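Local structure of carbonic anhydrase (Sordaria macrospora, 4O1J) at residues 113-116 with 117-120; 143-146 with 147-150; 153-156 with 157-160; 159-162 with 163-167; 195-198 with 199-202. The protein probably catalyses the reversible hydration of carbon dioxide to hydrogencarbonate and a proton, using one zinc ion per subunit. One frame throughout, in Å; residues are numbered along the deposited sequence.

Interaction 1. Residues 113-116 with 117-120; sequences SACG and GAAG. With ZN (zinc ion), chain C.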
loop_
_atom_site.group_PDB
_atom_site.type_symbol
_atom_site.label_atom_id
_atom_site.label_comp_id
_atom_site.label_asym_id
_atom_site.label_seq_id
_atom_site.Cartn_x
_atom_site.Cartn_y
_atom_site.Cartn_z
ATOM N N SER A 113 -11.185 23.716 -1.440
ATOM C CA SER A 113 -10.552 24.780 -0.675
ATOM C C SER A 113 -10.485 24.446 0.818
ATOM O O SER A 113 -11.290 23.666 1.324
ATOM C CB SER A 113 -11.306 26.093 -0.897
ATOM O OG SER A 113 -12.698 25.934 -0.668
ATOM N N ALA A 114 -9.525 25.054 1.511
ATOM C CA ALA A 114 -9.285 24.817 2.939
ATOM C C ALA A 114 -8.963 23.348 3.209
ATOM O O ALA A 114 -9.387 22.785 4.219
ATOM C CB ALA A 114 -10.478 25.267 3.778
ATOM N N CYS A 115 -8.211 22.735 2.297
ATOM C CA CYS A 115 -7.789 21.356 2.460
ATOM C C CYS A 115 -6.647 21.267 3.470
ATOM O O CYS A 115 -5.595 21.893 3.302
ATOM C CB CYS A 115 -7.361 20.766 1.116
ATOM S SG CYS A 115 -7.167 18.969 1.103
ATOM N N GLY A 116 -6.860 20.470 4.511
ATOM C CA GLY A 116 -5.888 20.318 5.574
ATOM C C GLY A 116 -4.630 19.617 5.110
ATOM O O GLY A 116 -3.537 19.944 5.568
ATOM N N GLY A 117 -4.786 18.656 4.201
ATOM C CA GLY A 117 -3.654 17.916 3.673
ATOM C C GLY A 117 -2.790 18.816 2.821
ATOM O O GLY A 117 -1.561 18.737 2.865
ATOM N N ALA A 118 -3.442 19.690 2.060
ATOM C CA ALA A 118 -2.758 20.692 1.246
ATOM C C ALA A 118 -1.906 21.627 2.117
ATOM O O ALA A 118 -0.719 21.857 1.844
ATOM C CB ALA A 118 -3.776 21.489 0.441
ATOM N N ALA A 119 -2.531 22.173 3.157
ATOM C CA ALA A 119 -1.849 23.032 4.117
ATOM C C ALA A 119 -0.686 22.305 4.787
ATOM O O ALA A 119 0.377 22.886 5.023
ATOM C CB ALA A 119 -2.836 23.535 5.166
ATOM N N GLY A 120 -0.898 21.028 5.092
ATOM C CA GLY A 120 0.128 20.194 5.685
ATOM C C GLY A 120 1.310 20.060 4.750
ATOM O O GLY A 120 2.463 20.091 5.179
HETATM ZN ZN ZN C . -9.122 18.188 2.164
#
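C115, G116 and G117 carry the chain from a loop into the first turn of a helix, and the loop end of that turn holds the zinc. C115 sits at the N-cap position. Its backbone O takes the N-H of A119 at 3.1 Å, nearly straight at 169°, while its side chain turns elsewhere: SG lies opposite the backbone N (chi1 -167°) and binds the zinc ion at 2.4 Å. A cysteine suits this place because its soft thiolate sulfur is a good zinc ligand, while its CB packs on A118 CB at 3.7 Å. G116 O repeats the helical pattern one residue on, accepting G120 N at 2.9 Å. Neither G116 nor G117 brings a side chain to the turn, so the contact there is made by backbone, and A118 adds just a methyl group. C56 and H112 complete the protein ligands of the zinc, as in other beta-class carbonic anhydrases. The loop follows strand 106-112, whose last residue is H112, and leads into helix 116-122. A118 faces V159 and I162 of helix 155-176, whereas S113 joins F196 at the end of strand 190-197 through backbone hydrogen bonds.

Interaction 2. Residues 143-146 with 147-150; sequences YNHA and EELD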
loop_
_atom_site.group_PDB
_atom_site.type_symbol
_atom_site.label_atom_id
_atom_site.label_comp_id
_atom_site.label_asym_id
_atom_site.label_seq_id
_atom_site.Cartn_x
_atom_site.Cartn_y
_atom_site.Cartn_z
ATOM N N TYR A 143 7.189 21.119 -4.258
ATOM C CA TYR A 143 8.575 21.370 -4.627
ATOM C C TYR A 143 8.706 21.834 -6.071
ATOM O O TYR A 143 9.556 22.662 -6.391
ATOM C CB TYR A 143 9.405 20.102 -4.431
ATOM C CG TYR A 143 9.483 19.612 -2.999
ATOM C CD1 TYR A 143 9.263 20.476 -1.929
ATOM C CD2 TYR A 143 9.787 18.282 -2.719
ATOM C CE1 TYR A 143 9.341 20.026 -0.620
ATOM C CE2 TYR A 143 9.868 17.823 -1.414
ATOM C CZ TYR A 143 9.644 18.699 -0.367
ATOM O OH TYR A 143 9.722 18.249 0.933
ATOM N N ASN A 144 7.860 21.296 -6.943
ATOM C CA ASN A 144 7.962 21.582 -8.368
ATOM C C ASN A 144 7.275 22.883 -8.766
ATOM O O ASN A 144 7.461 23.374 -9.877
ATOM C CB ASN A 144 7.366 20.432 -9.184
ATOM C CG ASN A 144 8.036 19.101 -8.899
ATOM O OD1 ASN A 144 9.185 19.052 -8.458
ATOM N ND2 ASN A 144 7.315 18.009 -9.153
ATOM N N HIS A 145 6.492 23.447 -7.852
ATOM C CA HIS A 145 5.813 24.712 -8.108
ATOM C C HIS A 145 6.096 25.710 -6.997
ATOM O O HIS A 145 5.294 26.609 -6.742
ATOM C CB HIS A 145 4.308 24.505 -8.261
ATOM C CG HIS A 145 3.945 23.539 -9.344
ATOM N ND1 HIS A 145 4.056 22.174 -9.188
ATOM C CD2 HIS A 145 3.507 23.741 -10.607
ATOM C CE1 HIS A 145 3.682 21.575 -10.306
ATOM N NE2 HIS A 145 3.348 22.503 -11.184
ATOM N N ALA A 146 7.241 25.539 -6.341
ATOM C CA ALA A 146 7.590 26.349 -5.183
ATOM C C ALA A 146 7.618 27.837 -5.522
ATOM O O ALA A 146 7.193 28.656 -4.717
ATOM C CB ALA A 146 8.927 25.910 -4.618
ATOM N N GLU A 147 8.107 28.182 -6.710
ATOM C CA GLU A 147 8.136 29.582 -7.130
ATOM C C GLU A 147 6.743 30.195 -7.163
ATOM O O GLU A 147 6.525 31.282 -6.620
ATOM C CB GLU A 147 8.788 29.737 -8.500
ATOM C CG GLU A 147 10.269 29.417 -8.530
ATOM C CD GLU A 147 10.897 29.739 -9.877
ATOM O OE1 GLU A 147 10.797 30.910 -10.316
ATOM O OE2 GLU A 147 11.482 28.820 -10.496
ATOM N N GLU A 148 5.811 29.503 -7.814
ATOM C CA GLU A 148 4.446 29.998 -7.952
ATOM C C GLU A 148 3.742 30.037 -6.607
ATOM O O GLU A 148 3.057 31.010 -6.275
ATOM C CB GLU A 148 3.638 29.135 -8.917
ATOM C CG GLU A 148 2.144 29.411 -8.844
ATOM C CD GLU A 148 1.336 28.520 -9.759
ATOM O OE1 GLU A 148 0.125 28.792 -9.934
ATOM O OE2 GLU A 148 1.914 27.553 -10.306
ATOM N N LEU A 149 3.912 28.971 -5.835
ATOM C CA LEU A 149 3.234 28.866 -4.558
ATOM C C LEU A 149 3.735 29.909 -3.566
ATOM O O LEU A 149 2.941 30.524 -2.853
ATOM C CB LEU A 149 3.397 27.461 -3.986
ATOM C CG LEU A 149 2.699 26.326 -4.745
ATOM C CD1 LEU A 149 3.030 24.993 -4.108
ATOM C CD2 LEU A 149 1.186 26.532 -4.787
ATOM N N ASP A 150 5.047 30.116 -3.522
ATOM C CA ASP A 150 5.620 31.062 -2.571
ATOM C C ASP A 150 5.272 32.523 -2.889
ATOM O O ASP A 150 5.215 33.366 -1.989
ATOM C CB ASP A 150 7.143 30.894 -2.504
ATOM C CG ASP A 150 7.560 29.579 -1.857
ATOM O OD1 ASP A 150 8.741 29.194 -1.992
ATOM O OD2 ASP A 150 6.708 28.925 -1.221
#
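H145 and E148 stand side by side in the first turn of helix 146-151, a short surface helix that H145 introduces from the N-cap position. The backbone sets the turn: H145 O accepts L149 N at 2.9 Å with the N-H angle at 167°, and A146 O accepts D150 N, also at 2.9 Å. A146, with its single methyl, is readily accommodated in a helical first turn.

The side chain of E148 can be traced outward. Its CB lies 3.7 Å from H145 O. CG then leaves opposite the backbone N (chi1 167°), and the chain runs on extended, which carries the carboxylate out beside the histidine ring. There the two oxygens part company. OE1 forms a salt bridge with R161 of helix 155-176, the strong polar link of this residue. The ring and carboxylate planes are turned 60° apart. H145 itself is fixed by a hydrogen bond from ND1 to V141 O, so it serves both the preceding helix and this one. Glutamate, long and charged, reaches from one helix to the next, while the apolar L149 turns inward against I162 and L165. Across the turn, OE2 of E148 stays 4.1 Å from CD2 of H145.

Interaction 3. Residues 153-156 with 157-160; sequences TDEK and ERVI
D154 and R158 meet in a helix-start contact at the protein surface, where the chain enters the first turns of helix 155-176. D154 takes the N-cap position, for which aspartate is a common choice, although here it is its backbone O that engages the turn, weakly, with R158 N at 3.1 Å. The regular pattern then sets in: E155 O receives V159 N at 3.0 Å and K156 O receives I160 N, also at 3.0 Å.

Charged residues suit the outward side of this turn. D154 and E157 draw near with like charges, OD2 to OE2 at 4.3 Å, and a water is modelled between them, though its position is doubtful. Such a pair near a helix N-terminus would probably be eased by the helix dipole. V159, by contrast, is buried and apolar, against A118 and L122 of helix 116-122.

R158 folds back along the helix start. A bend at chi3 (-62°) lays one face of the guanidinium toward D154 O; NE donates weakly to L149 O of helix 146-151 and NH2 weakly to I152 O. E155 crosses it at about a right angle, CG reaching R158 NH1 edge-on at 3.5 Å.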
loop_
_atom_site.group_PDB
_atom_site.type_symbol
_atom_site.label_atom_id
_atom_site.label_comp_id
_atom_site.label_asym_id
_atom_site.label_seq_id
_atom_site.Cartn_x
_atom_site.Cartn_y
_atom_site.Cartn_z
ATOM N N THR A 153 0.670 35.807 -1.864
ATOM C CA THR A 153 0.718 36.508 -0.584
ATOM C C THR A 153 -0.365 36.011 0.367
ATOM O O THR A 153 -0.157 35.968 1.578
ATOM C CB THR A 153 0.578 38.036 -0.761
ATOM O OG1 THR A 153 -0.691 38.347 -1.351
ATOM C CG2 THR A 153 1.689 38.577 -1.645
ATOM N N ASP A 154 -1.521 35.651 -0.181
ATOM C CA ASP A 154 -2.624 35.143 0.633
ATOM C C ASP A 154 -2.458 33.649 0.921
ATOM O O ASP A 154 -2.279 32.841 0.008
ATOM C CB ASP A 154 -3.972 35.403 -0.048
ATOM C CG ASP A 154 -5.158 35.102 0.862
ATOM O OD1 ASP A 154 -4.999 35.152 2.097
ATOM O OD2 ASP A 154 -6.255 34.820 0.341
ATOM N N GLU A 155 -2.509 33.297 2.199
ATOM C CA GLU A 155 -2.317 31.920 2.640
ATOM C C GLU A 155 -3.407 30.986 2.102
ATOM O O GLU A 155 -3.124 29.867 1.654
ATOM C CB GLU A 155 -2.294 31.871 4.169
ATOM C CG GLU A 155 -1.217 31.007 4.775
ATOM C CD GLU A 155 -1.800 29.773 5.434
ATOM O OE1 GLU A 155 -3.040 29.599 5.365
ATOM O OE2 GLU A 155 -1.027 28.978 6.017
ATOM N N LYS A 156 -4.652 31.461 2.119
ATOM C CA LYS A 156 -5.790 30.639 1.725
ATOM C C LYS A 156 -5.775 30.356 0.224
ATOM O O LYS A 156 -6.196 29.282 -0.218
ATOM C CB LYS A 156 -7.095 31.327 2.122
ATOM C CG LYS A 156 -7.317 31.398 3.618
ATOM C CD LYS A 156 -8.603 32.142 3.956
ATOM C CE LYS A 156 -8.844 32.174 5.463
ATOM N NZ LYS A 156 -10.146 32.816 5.826
ATOM N N GLU A 157 -5.240 31.302 -0.546
ATOM C CA GLU A 157 -5.160 31.157 -1.997
ATOM C C GLU A 157 -3.955 30.293 -2.369
ATOM O O GLU A 157 -3.907 29.695 -3.449
ATOM C CB GLU A 157 -5.079 32.528 -2.678
ATOM C CG GLU A 157 -6.345 33.383 -2.556
ATOM C CD GLU A 157 -7.581 32.725 -3.163
ATOM O OE1 GLU A 157 -7.451 32.086 -4.228
ATOM O OE2 GLU A 157 -8.684 32.848 -2.580
ATOM N N ARG A 158 -2.992 30.213 -1.457
ATOM C CA ARG A 158 -1.838 29.350 -1.651
ATOM C C ARG A 158 -2.274 27.904 -1.420
ATOM O O ARG A 158 -1.906 26.994 -2.179
ATOM C CB ARG A 158 -0.694 29.731 -0.702
ATOM C CG ARG A 158 0.654 29.133 -1.082
ATOM C CD ARG A 158 1.737 29.430 -0.051
ATOM N NE ARG A 158 2.005 30.857 0.095
ATOM C CZ ARG A 158 1.734 31.559 1.192
ATOM N NH1 ARG A 158 1.184 30.966 2.246
ATOM N NH2 ARG A 158 2.013 32.855 1.241
ATOM N N VAL A 159 -3.080 27.704 -0.379
ATOM C CA VAL A 159 -3.617 26.381 -0.076
ATOM C C VAL A 159 -4.551 25.919 -1.194
ATOM O O VAL A 159 -4.486 24.763 -1.635
ATOM C CB VAL A 159 -4.354 26.379 1.272
ATOM C CG1 VAL A 159 -5.118 25.072 1.473
ATOM C CG2 VAL A 159 -3.365 26.621 2.400
ATOM N N ILE A 160 -5.386 26.841 -1.675
ATOM C CA ILE A 160 -6.282 26.552 -2.791
ATOM C C ILE A 160 -5.463 26.167 -4.022
ATOM O O ILE A 160 -5.760 25.174 -4.701
ATOM C CB ILE A 160 -7.196 27.769 -3.128
ATOM C CG1 ILE A 160 -8.262 27.968 -2.050
ATOM C CG2 ILE A 160 -7.883 27.584 -4.473
ATOM C CD1 ILE A 160 -9.084 29.217 -2.235
HETATM O O HOH W 1 -8.656 34.384 0.161
#

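Interaction 4. Residues 159-162 with 163-167; sequences VIRI and AQLNV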
loop_
_atom_site.group_PDB
_atom_site.type_symbol
_atom_site.label_atom_id
_atom_site.label_comp_id
_atom_site.label_asym_id
_atom_site.label_seq_id
_atom_site.Cartn_x
_atom_site.Cartn_y
_atom_site.Cartn_z
ATOM N N VAL A 159 -3.080 27.704 -0.379
ATOM C CA VAL A 159 -3.617 26.381 -0.076
ATOM C C VAL A 159 -4.551 25.919 -1.194
ATOM O O VAL A 159 -4.486 24.763 -1.635
ATOM C CB VAL A 159 -4.354 26.379 1.272
ATOM C CG1 VAL A 159 -5.118 25.072 1.473
ATOM C CG2 VAL A 159 -3.365 26.621 2.400
ATOM N N ILE A 160 -5.386 26.841 -1.675
ATOM C CA ILE A 160 -6.282 26.552 -2.791
ATOM C C ILE A 160 -5.463 26.167 -4.022
ATOM O O ILE A 160 -5.760 25.174 -4.701
ATOM C CB ILE A 160 -7.196 27.769 -3.128
ATOM C CG1 ILE A 160 -8.262 27.968 -2.050
ATOM C CG2 ILE A 160 -7.883 27.584 -4.473
ATOM C CD1 ILE A 160 -9.084 29.217 -2.235
ATOM N N ARG A 161 -4.402 26.926 -4.283
ATOM C CA ARG A 161 -3.595 26.677 -5.470
ATOM C C ARG A 161 -2.919 25.307 -5.420
ATOM O O ARG A 161 -2.997 24.531 -6.384
ATOM C CB ARG A 161 -2.547 27.769 -5.648
ATOM C CG ARG A 161 -1.791 27.642 -6.945
ATOM C CD ARG A 161 -2.781 27.627 -8.102
ATOM N NE ARG A 161 -2.142 27.295 -9.371
ATOM C CZ ARG A 161 -2.784 26.792 -10.423
ATOM N NH1 ARG A 161 -4.086 26.539 -10.353
ATOM N NH2 ARG A 161 -2.116 26.518 -11.540
ATOM N N ILE A 162 -2.280 24.992 -4.296
ATOM C CA ILE A 162 -1.616 23.699 -4.191
ATOM C C ILE A 162 -2.652 22.571 -4.272
ATOM O O ILE A 162 -2.362 21.513 -4.837
ATOM C CB ILE A 162 -0.757 23.592 -2.889
ATOM C CG1 ILE A 162 0.084 22.316 -2.891
ATOM C CG2 ILE A 162 -1.616 23.557 -1.658
ATOM C CD1 ILE A 162 1.014 22.187 -4.052
ATOM N N ALA A 163 -3.878 22.820 -3.802
ATOM C CA ALA A 163 -4.928 21.798 -3.904
ATOM C C ALA A 163 -5.361 21.562 -5.360
ATOM O O ALA A 163 -5.626 20.414 -5.771
ATOM C CB ALA A 163 -6.114 22.181 -3.053
ATOM N N GLN A 164 -5.389 22.641 -6.144
ATOM C CA GLN A 164 -5.722 22.546 -7.567
ATOM C C GLN A 164 -4.630 21.849 -8.380
ATOM O O GLN A 164 -4.918 21.059 -9.298
ATOM C CB GLN A 164 -5.980 23.932 -8.148
ATOM C CG GLN A 164 -7.102 24.689 -7.467
ATOM C CD GLN A 164 -7.256 26.086 -8.012
ATOM O OE1 GLN A 164 -6.288 26.699 -8.456
ATOM N NE2 GLN A 164 -8.480 26.596 -7.995
ATOM N N LEU A 165 -3.375 22.145 -8.045
ATOM C CA LEU A 165 -2.256 21.499 -8.716
ATOM C C LEU A 165 -2.292 20.018 -8.382
ATOM O O LEU A 165 -1.950 19.167 -9.214
ATOM C CB LEU A 165 -0.921 22.109 -8.290
ATOM C CG LEU A 165 -0.644 23.559 -8.688
ATOM C CD1 LEU A 165 0.614 24.056 -8.000
ATOM C CD2 LEU A 165 -0.523 23.687 -10.192
ATOM N N ASN A 166 -2.735 19.717 -7.164
ATOM C CA ASN A 166 -2.890 18.333 -6.744
ATOM C C ASN A 166 -3.958 17.611 -7.562
ATOM O O ASN A 166 -3.771 16.450 -7.965
ATOM C CB ASN A 166 -3.235 18.269 -5.258
ATOM C CG ASN A 166 -3.362 16.851 -4.755
ATOM O OD1 ASN A 166 -2.412 16.070 -4.826
ATOM N ND2 ASN A 166 -4.540 16.507 -4.241
ATOM N N VAL A 167 -5.064 18.300 -7.837
ATOM C CA VAL A 167 -6.077 17.719 -8.712
ATOM C C VAL A 167 -5.511 17.439 -10.097
ATOM O O VAL A 167 -5.757 16.379 -10.675
ATOM C CB VAL A 167 -7.305 18.634 -8.863
ATOM C CG1 VAL A 167 -8.292 18.052 -9.880
ATOM C CG2 VAL A 167 -7.976 18.824 -7.530
#
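The backbone from V159 to V167 is unbroken alpha-helix, part of helix 155-176, with A163 N, Q164 N, L165 N and N166 N each bonded to the carbonyl four residues earlier, as in L165 N to R161 O at 2.9 Å. On this frame the side chains divide by face.

Polar contact belongs to R161 and Q164. The arginine chain bends at chi2 (56°), which brings its guanidinium back over the following turn, where NH1 donates to Q164 OE1 at 2.9 Å with the N-H angle at 150°. The acceptor lies in the guanidinium plane, while the amide is turned almost perpendicular to it. With NE already engaged by E148, the group is held from two directions. An arginine suits this place because its planar head can serve both partners while offering a face to carbon. Q164, extended beyond CG, also runs alongside I160, its NE2 3.7 Å from I160 CG2.

The buried face is largely apolar. A163 is small enough to let F195 of strand 190-197 approach, and I162 and L165 pack on V141 of helix 136-144, I162 also on L138. Over one face of the arginine head, CD2 of L165 comes within 3.5 Å of R161 NH2.

Interaction 5. Residues 195-198 with 199-202; sequences FFDI and GCGR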
loop_
_atom_site.group_PDB
_atom_site.type_symbol
_atom_site.label_atom_id
_atom_site.label_comp_id
_atom_site.label_asym_id
_atom_site.label_seq_id
_atom_site.Cartn_x
_atom_site.Cartn_y
_atom_site.Cartn_z
ATOM N N PHE A 195 -13.090 21.331 -8.877
ATOM C CA PHE A 195 -12.738 22.003 -7.645
ATOM C C PHE A 195 -13.980 22.542 -6.933
ATOM O O PHE A 195 -14.754 23.330 -7.486
ATOM C CB PHE A 195 -11.743 23.132 -7.918
ATOM C CG PHE A 195 -11.012 23.584 -6.698
ATOM C CD1 PHE A 195 -9.972 22.829 -6.182
ATOM C CD2 PHE A 195 -11.370 24.754 -6.057
ATOM C CE1 PHE A 195 -9.306 23.232 -5.049
ATOM C CE2 PHE A 195 -10.706 25.167 -4.928
ATOM C CZ PHE A 195 -9.671 24.409 -4.421
ATOM N N PHE A 196 -14.152 22.089 -5.700
ATOM C CA PHE A 196 -15.253 22.477 -4.844
ATOM C C PHE A 196 -14.805 23.608 -3.939
ATOM O O PHE A 196 -13.979 23.414 -3.043
ATOM C CB PHE A 196 -15.718 21.281 -4.015
ATOM C CG PHE A 196 -16.734 21.620 -2.963
ATOM C CD1 PHE A 196 -17.981 22.127 -3.317
ATOM C CD2 PHE A 196 -16.450 21.416 -1.620
ATOM C CE1 PHE A 196 -18.925 22.429 -2.353
ATOM C CE2 PHE A 196 -17.384 21.715 -0.651
ATOM C CZ PHE A 196 -18.627 22.224 -1.017
ATOM N N ASP A 197 -15.364 24.790 -4.169
ATOM C CA ASP A 197 -15.014 25.940 -3.366
ATOM C C ASP A 197 -16.034 26.092 -2.242
ATOM O O ASP A 197 -17.175 26.482 -2.475
ATOM C CB ASP A 197 -14.951 27.185 -4.237
ATOM C CG ASP A 197 -13.867 28.131 -3.797
ATOM O OD1 ASP A 197 -14.112 28.897 -2.839
ATOM O OD2 ASP A 197 -12.766 28.094 -4.404
ATOM N N ILE A 198 -15.611 25.784 -1.022
ATOM C CA ILE A 198 -16.522 25.689 0.116
ATOM C C ILE A 198 -17.192 27.015 0.467
ATOM O O ILE A 198 -18.363 27.044 0.849
ATOM C CB ILE A 198 -15.785 25.142 1.357
ATOM C CG1 ILE A 198 -15.160 23.784 1.026
ATOM C CG2 ILE A 198 -16.728 25.009 2.541
ATOM C CD1 ILE A 198 -14.492 23.113 2.190
ATOM N N GLY A 199 -16.458 28.112 0.313
ATOM C CA GLY A 199 -17.000 29.431 0.575
ATOM C C GLY A 199 -18.285 29.758 -0.167
ATOM O O GLY A 199 -19.185 30.384 0.397
ATOM N N CYS A 200 -18.391 29.340 -1.426
ATOM C CA CYS A 200 -19.605 29.620 -2.195
ATOM C C CYS A 200 -20.414 28.353 -2.472
ATOM O O CYS A 200 -21.520 28.423 -3.005
ATOM C CB CYS A 200 -19.270 30.342 -3.510
ATOM S SG CYS A 200 -18.169 29.488 -4.665
ATOM N N GLY A 201 -19.860 27.202 -2.100
ATOM C CA GLY A 201 -20.538 25.926 -2.251
ATOM C C GLY A 201 -20.650 25.435 -3.683
ATOM O O GLY A 201 -21.393 24.491 -3.963
ATOM N N ARG A 202 -19.903 26.067 -4.585
ATOM C CA ARG A 202 -19.971 25.742 -6.007
ATOM C C ARG A 202 -18.777 24.896 -6.471
ATOM O O ARG A 202 -17.678 24.974 -5.915
ATOM C CB ARG A 202 -20.068 27.027 -6.843
ATOM C CG ARG A 202 -21.496 27.413 -7.263
ATOM C CD ARG A 202 -22.210 28.247 -6.196
ATOM N NE ARG A 202 -23.634 28.447 -6.491
ATOM C CZ ARG A 202 -24.428 29.313 -5.857
ATOM N NH1 ARG A 202 -25.708 29.411 -6.199
ATOM N NH2 ARG A 202 -23.952 30.079 -4.880
#
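D197 and R202 meet where strand 190-197 turns into the antiparallel strand 202-206, a beta hairpin. The backbone hydrogen bonds come first. D197 N donates to R202 O at 2.9 Å, nearly straight at 164°. D197 O in turn gathers C200 N at 3.3 Å and, more weakly, G201 N and R202 N, so one carbonyl draws the turn together.

Of the two glycines, only G201 has a backbone that favours the residue type. I198 and G199 have right-handed helical backbone angles and C200 departs from them, whereas G201 flips to positive phi (72°), a conformation that glycine adopts most easily and which turns the chain so that R202 comes back beside D197.

Packing is carried by side chains of the strand end. F196 points its ring edge at G201 O, CE1 lying 3.6 Å away, and its bulk fits among C110, H112 and I203. I198, an apolar residue near the metal site, packs on H112 and on L43 of the second subunit, and its backbone N is bonded to S113 OG. D197 CB meets C200 SG, whose chi1 of 59° tucks the sulfur over the turn, 4.0 Å from that carbon.

The five contacts follow the chain in order, and only interactions 3 and 4 overlap, sharing V159 and I160 on helix 155-176. That helix is the common element: A118 of interaction 1 and L149 of interaction 2 pack on it, and F195 of interaction 5 touches I160, A163 and Q164. The centres of interactions 1 and 4 are about 9 Å apart and those of 3 and 4 about 10 Å, whereas those of interactions 2 and 5 lie about 24 Å apart, without touching. Interactions 1 and 5 come together at S113, beside the zinc site, and both reach the second subunit. Helix 155-176 thus connects the peripheral helix 146-151 with the loop and hairpin beside the zinc.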